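Local structure of benzyl alcohol dehydrogenase (Acinetobacter calcoaceticus, 1F8F) at residues A17-Q22 / E350-A355. The protein oxidises benzyl alcohol to benzaldehyde with NAD as cofactor, as a zinc-containing medium-chain alcohol dehydrogenase. Sequence-based numbering, arbitrary orientation.
Sequences ADFELQ and EINQAA
The carboxamide of Asn352, in the first turn of helix 351-360, pairs with both backbone polar groups of Phe19, much as the N-H and C=O of a facing residue in an antiparallel strand would. ND2 of Asn352 gives an almost straight hydrogen bond (172°) to O of Phe19 at 3.0 Å, with the acceptor lying nearly in the amide plane. OD1 of Asn352 takes N-H of Phe19 on a lone pair at 3.2 Å; this second bond is more bent. Together the two bonds fix the amide's rotation. The close-packed side is the buried one, made by Phe19 and Ile351. CD1 of Ile351 sits over one face of the Phe19 ring, 4.1 Å from the centroid and offset toward the rim, a CH-pi contact reached because CG1 is anti to the backbone N (chi1 -168°). CG2 of the same isoleucine meets CB of Phe19 at 3.8 Å. The contact ties the loop leading into strand 20-26, half of an N-terminal antiparallel hairpin with 5-11, to a helix that belongs with the catalytic, GroES-like part of the medium-chain dehydrogenase fold; Ile351 also rests on Ile368 of strand 365-369. The Phe19 side chain is about 12 Å from a bound zinc. On the solvent side no hydrogen bond joins the side chains: the exposed Asp18 carboxylate stacks on the Asn352 amide, planes 25° apart, with CG of Asp18 3.3 Å from OD1 of Asn352.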
ATOM      1  N   ALA A  17      30.034 -31.249 -17.209  1.00 51.03           N
ATOM      2  CA  ALA A  17      31.473 -31.137 -17.402  1.00 50.26           C
ATOM      3  C   ALA A  17      32.094 -30.091 -16.492  1.00 49.14           C
ATOM      4  O   ALA A  17      31.435 -29.218 -15.949  1.00 48.15           O
ATOM      5  CB  ALA A  17      31.683 -30.850 -18.879  1.00 49.67           C
ATOM      6  N   ASP A  18      33.393 -30.179 -16.254  1.00 47.79           N
ATOM      7  CA  ASP A  18      34.142 -29.229 -15.445  1.00 44.80           C
ATOM      8  C   ASP A  18      34.419 -27.961 -16.244  1.00 42.10           C
ATOM      9  O   ASP A  18      34.655 -28.054 -17.451  1.00 41.03           O
ATOM     10  CB  ASP A  18      35.494 -29.838 -15.111  1.00 44.80           C
ATOM     11  CG  ASP A  18      35.712 -30.521 -13.787  1.00 45.54           C
ATOM     12  OD1 ASP A  18      34.763 -30.819 -13.029  1.00 44.32           O
ATOM     13  OD2 ASP A  18      36.929 -30.734 -13.505  1.00 43.91           O
ATOM     14  N   PHE A  19      34.524 -26.808 -15.607  1.00 40.94           N
ATOM     15  CA  PHE A  19      34.972 -25.595 -16.312  1.00 41.29           C
ATOM     16  C   PHE A  19      36.415 -25.857 -16.801  1.00 42.83           C
ATOM     17  O   PHE A  19      37.263 -26.434 -16.074  1.00 39.17           O
ATOM     18  CB  PHE A  19      34.947 -24.371 -15.386  1.00 41.35           C
ATOM     19  CG  PHE A  19      33.625 -24.020 -14.762  1.00 41.62           C
ATOM     20  CD1 PHE A  19      32.703 -23.211 -15.438  1.00 39.77           C
ATOM     21  CD2 PHE A  19      33.258 -24.540 -13.542  1.00 40.84           C
ATOM     22  CE1 PHE A  19      31.476 -22.937 -14.874  1.00 38.66           C
ATOM     23  CE2 PHE A  19      32.005 -24.264 -12.990  1.00 40.62           C
ATOM     24  CZ  PHE A  19      31.111 -23.476 -13.661  1.00 37.42           C
ATOM     25  N   GLU A  20      36.763 -25.394 -17.993  1.00 43.23           N
ATOM     26  CA  GLU A  20      38.080 -25.487 -18.605  1.00 44.00           C
ATOM     27  C   GLU A  20      38.390 -24.100 -19.197  1.00 43.52           C
ATOM     28  O   GLU A  20      37.475 -23.521 -19.800  1.00 41.25           O
ATOM     29  CB  GLU A  20      38.190 -26.455 -19.776  1.00 45.85           C
ATOM     30  CG  GLU A  20      37.514 -27.790 -19.848  1.00 47.85           C
ATOM     31  CD  GLU A  20      37.184 -28.315 -21.240  1.00 50.42           C
ATOM     32  OE1 GLU A  20      37.684 -27.790 -22.275  1.00 49.28           O
ATOM     33  OE2 GLU A  20      36.370 -29.286 -21.337  1.00 49.96           O
ATOM     34  N   LEU A  21      39.602 -23.607 -19.099  1.00 42.92           N
ATOM     35  CA  LEU A  21      39.919 -22.287 -19.638  1.00 44.40           C
ATOM     36  C   LEU A  21      40.191 -22.371 -21.132  1.00 45.96           C
ATOM     37  O   LEU A  21      40.868 -23.321 -21.548  1.00 46.54           O
ATOM     38  CB  LEU A  21      41.089 -21.695 -18.841  1.00 44.17           C
ATOM     39  CG  LEU A  21      40.782 -21.256 -17.414  1.00 43.60           C
ATOM     40  CD1 LEU A  21      41.946 -20.529 -16.755  1.00 42.87           C
ATOM     41  CD2 LEU A  21      39.510 -20.421 -17.327  1.00 41.13           C
ATOM     42  N   GLN A  22      39.654 -21.491 -21.961  1.00 46.26           N
ATOM     43  CA  GLN A  22      39.816 -21.560 -23.407  1.00 47.64           C
ATOM     44  C   GLN A  22      40.138 -20.193 -23.983  1.00 47.08           C
ATOM     45  O   GLN A  22      39.892 -19.203 -23.297  1.00 47.19           O
ATOM     46  CB  GLN A  22      38.572 -22.142 -24.092  1.00 49.07           C
ATOM     47  CG  GLN A  22      38.328 -23.617 -24.004  1.00 50.82           C
ATOM     48  CD  GLN A  22      37.129 -24.241 -24.660  1.00 52.83           C
ATOM     49  OE1 GLN A  22      36.425 -23.688 -25.519  1.00 54.21           O
ATOM     50  NE2 GLN A  22      36.786 -25.487 -24.314  1.00 52.98           N
ATOM     51  N   GLU A 350      41.235 -22.142 -10.016  1.00 35.27           N
ATOM     52  CA  GLU A 350      40.674 -22.984  -8.970  1.00 36.12           C
ATOM     53  C   GLU A 350      39.141 -22.979  -9.019  1.00 35.81           C
ATOM     54  O   GLU A 350      38.439 -23.469  -8.130  1.00 34.84           O
ATOM     55  CB  GLU A 350      41.143 -22.575  -7.580  1.00 38.18           C
ATOM     56  CG  GLU A 350      42.642 -22.377  -7.397  1.00 40.79           C
ATOM     57  CD  GLU A 350      43.036 -21.647  -6.131  1.00 42.70           C
ATOM     58  OE1 GLU A 350      42.378 -20.679  -5.687  1.00 41.38           O
ATOM     59  OE2 GLU A 350      44.055 -22.076  -5.519  1.00 45.88           O
ATOM     60  N   ILE A 351      38.558 -22.531 -10.113  1.00 36.61           N
ATOM     61  CA  ILE A 351      37.116 -22.393 -10.292  1.00 37.33           C
ATOM     62  C   ILE A 351      36.377 -23.696 -10.069  1.00 38.90           C
ATOM     63  O   ILE A 351      35.382 -23.623  -9.321  1.00 39.77           O
ATOM     64  CB  ILE A 351      36.805 -21.675 -11.612  1.00 36.62           C
ATOM     65  CG1 ILE A 351      35.316 -21.268 -11.638  1.00 35.33           C
ATOM     66  CG2 ILE A 351      37.145 -22.593 -12.790  1.00 34.58           C
ATOM     67  CD1 ILE A 351      34.831 -20.721 -12.967  1.00 34.73           C
ATOM     68  N   ASN A 352      36.798 -24.868 -10.506  1.00 38.94           N
ATOM     69  CA  ASN A 352      36.185 -26.152 -10.173  1.00 40.51           C
ATOM     70  C   ASN A 352      36.134 -26.525  -8.692  1.00 41.29           C
ATOM     71  O   ASN A 352      35.245 -27.253  -8.247  1.00 40.76           O
ATOM     72  CB  ASN A 352      36.942 -27.316 -10.851  1.00 38.80           C
ATOM     73  CG  ASN A 352      36.525 -27.279 -12.313  1.00 41.31           C
ATOM     74  OD1 ASN A 352      35.312 -27.455 -12.574  1.00 39.34           O
ATOM     75  ND2 ASN A 352      37.552 -26.991 -13.113  1.00 39.38           N
ATOM     76  N   GLN A 353      37.100 -26.075  -7.901  1.00 40.71           N
ATOM     77  CA  GLN A 353      37.175 -26.242  -6.471  1.00 40.01           C
ATOM     78  C   GLN A 353      36.210 -25.274  -5.760  1.00 38.23           C
ATOM     79  O   GLN A 353      35.674 -25.584  -4.714  1.00 37.25           O
ATOM     80  CB  GLN A 353      38.560 -25.919  -5.887  1.00 39.22           C
ATOM     81  CG  GLN A 353      38.601 -26.185  -4.381  1.00 41.46           C
ATOM     82  CD  GLN A 353      38.853 -27.643  -4.074  1.00 40.93           C
ATOM     83  OE1 GLN A 353      39.865 -28.119  -4.590  1.00 44.65           O
ATOM     84  NE2 GLN A 353      38.021 -28.291  -3.274  1.00 40.24           N
ATOM     85  N   ALA A 354      35.968 -24.131  -6.406  1.00 38.84           N
ATOM     86  CA  ALA A 354      35.004 -23.197  -5.820  1.00 39.28           C
ATOM     87  C   ALA A 354      33.614 -23.855  -5.874  1.00 38.37           C
ATOM     88  O   ALA A 354      32.898 -23.782  -4.866  1.00 36.59           O
ATOM     89  CB  ALA A 354      35.077 -21.840  -6.480  1.00 37.32           C
ATOM     90  N   ALA A 355      33.255 -24.556  -6.933  1.00 37.79           N
ATOM     91  CA  ALA A 355      31.973 -25.251  -6.951  1.00 41.80           C
ATOM     92  C   ALA A 355      31.834 -26.272  -5.819  1.00 43.90           C
ATOM     93  O   ALA A 355      30.846 -26.223  -5.060  1.00 44.90           O
ATOM     94  CB  ALA A 355      31.698 -25.907  -8.282  1.00 39.59           C
TER